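Bd3459 (Bdellovibrio bacteriovorus, PDB 5CEC) is a predatory endopeptidase of the peptidase S13 family, probably acting on prey cell-wall peptidoglycan, and is bound by the ankyrin-repeat immunity protein Bd3460. Local coordinates at residues A[88-93]-A[109-114]. The protein carries 1 engineered substitution. Sequence-based numbering, arbitrary orientation.
Sequences YRFKTK and EGSRDP
Lys93 and Glu109 form an antiparallel hydrogen-bonded pair, the one beta bridge between segments 88-93 and 109-114. Lys93 N donates to Glu109 O at 3.0 Å in a nearly straight bond (170°), and Glu109 N returns one to Lys93 O. With CG anti to its backbone N (chi1 173°), Glu109 runs extended alongside Lys93, whose CD touches Glu109 OE1 at 3.6 Å. Lys93 NZ reaches beyond, 5.0 Å from Glu109 OE1, and that oxygen is hydrogen-bonded to His95, two residues further along the strand of Lys93. Past this pair, waters bridge the segments. One links Thr92 OG1 to Ser111 N, a second runs from Thr92 OG1 to Asp113 OD2, and a third joins Tyr88 OH to Ser111 O. Asp113 OD1 is hydrogen-bonded to Leu115 N. The hydroxyls of Thr92 and Ser111 also approach each other, OG1 to OG 3.0 Å. Further out, the Phe90 ring is sandwiched: Pro114 CD sits over its centre in a CH-pi contact, 3.6 Å from the centroid, while Tyr88 CE2 covers the opposite face. Ser111 O lies at the ring edge, 3.3 Å from Phe90 CD2. Leu240, Ile243 and Leu259 extend this apolar packing. Thus the antiparallel pair 91-98 and 104-109 of a mixed sheet splays at its end into a water-bridged loop, with Phe90 packed between Pro114 and Tyr88 and against helices 240-250 and 253-262.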
loop_
_atom_site.group_PDB
_atom_site.type_symbol
_atom_site.label_atom_id
_atom_site.label_comp_id
_atom_site.label_asym_id
_atom_site.label_seq_id
_atom_site.Cartn_x
_atom_site.Cartn_y
_atom_site.Cartn_z
ATOM N N TYR A 88 21.255 4.064 -3.312
ATOM C CA TYR A 88 21.363 5.534 -3.340
ATOM C C TYR A 88 20.759 6.112 -2.049
ATOM O O TYR A 88 19.708 5.638 -1.596
ATOM C CB TYR A 88 20.586 6.089 -4.537
ATOM C CG TYR A 88 20.611 7.588 -4.642
ATOM C CD1 TYR A 88 21.704 8.246 -5.182
ATOM C CD2 TYR A 88 19.537 8.370 -4.195
ATOM C CE1 TYR A 88 21.742 9.618 -5.283
ATOM C CE2 TYR A 88 19.556 9.743 -4.307
ATOM C CZ TYR A 88 20.672 10.370 -4.837
ATOM O OH TYR A 88 20.706 11.743 -4.952
ATOM N N ARG A 89 21.389 7.151 -1.503
ATOM C CA ARG A 89 20.811 7.915 -0.409
ATOM C C ARG A 89 20.657 9.386 -0.791
ATOM O O ARG A 89 21.505 9.950 -1.472
ATOM C CB ARG A 89 21.683 7.777 0.833
ATOM C CG ARG A 89 21.708 6.376 1.401
ATOM C CD ARG A 89 22.795 6.201 2.428
ATOM N NE ARG A 89 22.845 4.861 2.983
ATOM C CZ ARG A 89 22.284 4.476 4.127
ATOM N NH1 ARG A 89 21.496 5.284 4.825
ATOM N NH2 ARG A 89 22.450 3.225 4.536
ATOM N N PHE A 90 19.539 9.976 -0.366
ATOM C CA PHE A 90 19.278 11.379 -0.554
ATOM C C PHE A 90 20.042 12.101 0.540
ATOM O O PHE A 90 19.782 11.892 1.727
ATOM C CB PHE A 90 17.775 11.631 -0.441
ATOM C CG PHE A 90 17.006 11.018 -1.588
ATOM C CD1 PHE A 90 16.569 9.700 -1.552
ATOM C CD2 PHE A 90 16.754 11.762 -2.731
ATOM C CE1 PHE A 90 15.909 9.132 -2.637
ATOM C CE2 PHE A 90 16.102 11.194 -3.829
ATOM C CZ PHE A 90 15.664 9.883 -3.771
ATOM N N LYS A 91 20.969 12.959 0.127
ATOM C CA LYS A 91 21.944 13.581 1.061
ATOM C C LYS A 91 21.530 15.022 1.322
ATOM O O LYS A 91 21.967 15.946 0.614
ATOM C CB LYS A 91 23.354 13.469 0.485
ATOM C CG LYS A 91 23.761 12.034 0.249
ATOM C CD LYS A 91 25.086 11.949 -0.494
ATOM C CE LYS A 91 25.250 10.617 -1.205
ATOM N NZ LYS A 91 24.160 10.315 -2.198
ATOM N N THR A 92 20.649 15.217 2.305
ATOM C CA THR A 92 20.213 16.567 2.693
ATOM C C THR A 92 21.372 17.191 3.475
ATOM O O THR A 92 21.944 16.551 4.362
ATOM C CB THR A 92 18.945 16.489 3.561
ATOM O OG1 THR A 92 17.921 15.818 2.820
ATOM C CG2 THR A 92 18.450 17.865 3.955
ATOM N N LYS A 93 21.757 18.412 3.099
ATOM C CA LYS A 93 22.874 19.087 3.734
ATOM C C LYS A 93 22.389 20.245 4.591
ATOM O O LYS A 93 21.479 20.984 4.223
ATOM C CB LYS A 93 23.863 19.554 2.664
ATOM C CG LYS A 93 24.525 18.397 1.945
ATOM C CD LYS A 93 25.446 18.887 0.830
ATOM C CE LYS A 93 26.399 17.776 0.398
ATOM N NZ LYS A 93 27.441 18.268 -0.539
ATOM N N GLU A 109 20.134 22.685 2.438
ATOM C CA GLU A 109 20.343 22.436 1.037
ATOM C C GLU A 109 19.696 21.092 0.755
ATOM O O GLU A 109 20.214 20.034 1.139
ATOM C CB GLU A 109 21.854 22.451 0.729
ATOM C CG GLU A 109 22.189 22.019 -0.697
ATOM C CD GLU A 109 23.683 21.956 -0.978
ATOM O OE1 GLU A 109 24.489 22.237 -0.070
ATOM O OE2 GLU A 109 24.063 21.586 -2.113
ATOM N N GLY A 110 18.517 21.131 0.134
ATOM C CA GLY A 110 17.743 19.915 -0.015
ATOM C C GLY A 110 18.298 18.920 -1.017
ATOM O O GLY A 110 19.113 19.257 -1.867
ATOM N N SER A 111 17.835 17.688 -0.890
ATOM C CA SER A 111 18.189 16.600 -1.760
ATOM C C SER A 111 17.000 16.045 -2.564
ATOM O O SER A 111 17.153 15.043 -3.252
ATOM C CB SER A 111 18.783 15.446 -0.942
ATOM O OG SER A 111 17.836 14.976 -0.007
ATOM N N ARG A 112 15.811 16.630 -2.388
ATOM C CA ARG A 112 14.559 16.084 -2.929
ATOM C C ARG A 112 14.226 14.702 -2.377
ATOM O O ARG A 112 13.486 13.926 -2.965
ATOM C CB ARG A 112 14.541 16.088 -4.459
ATOM C CG ARG A 112 14.879 17.445 -5.052
ATOM C CD ARG A 112 14.462 17.551 -6.522
ATOM N NE ARG A 112 13.009 17.643 -6.658
ATOM C CZ ARG A 112 12.288 18.747 -6.511
ATOM N NH1 ARG A 112 12.875 19.926 -6.246
ATOM N NH2 ARG A 112 10.964 18.665 -6.637
ATOM N N ASP A 113 14.701 14.435 -1.155
ATOM C CA ASP A 113 14.312 13.212 -0.419
ATOM C C ASP A 113 12.774 13.160 -0.472
ATOM O O ASP A 113 12.112 14.092 -0.005
ATOM C CB ASP A 113 14.853 13.319 1.021
ATOM C CG ASP A 113 14.527 12.142 1.898
ATOM O OD1 ASP A 113 13.611 11.347 1.612
ATOM O OD2 ASP A 113 15.239 12.033 2.919
ATOM N N PRO A 114 12.214 12.051 -0.977
ATOM C CA PRO A 114 10.755 11.922 -1.160
ATOM C C PRO A 114 10.034 11.302 0.009
ATOM O O PRO A 114 8.866 10.954 -0.107
ATOM C CB PRO A 114 10.650 11.012 -2.392
ATOM C CG PRO A 114 11.805 10.101 -2.216
ATOM C CD PRO A 114 12.923 10.946 -1.639
HETATM O O HOH W 1 18.384 13.468 -5.282
HETATM O O HOH W 2 15.985 17.249 1.326
HETATM O O HOH W 3 17.632 13.353 3.626
#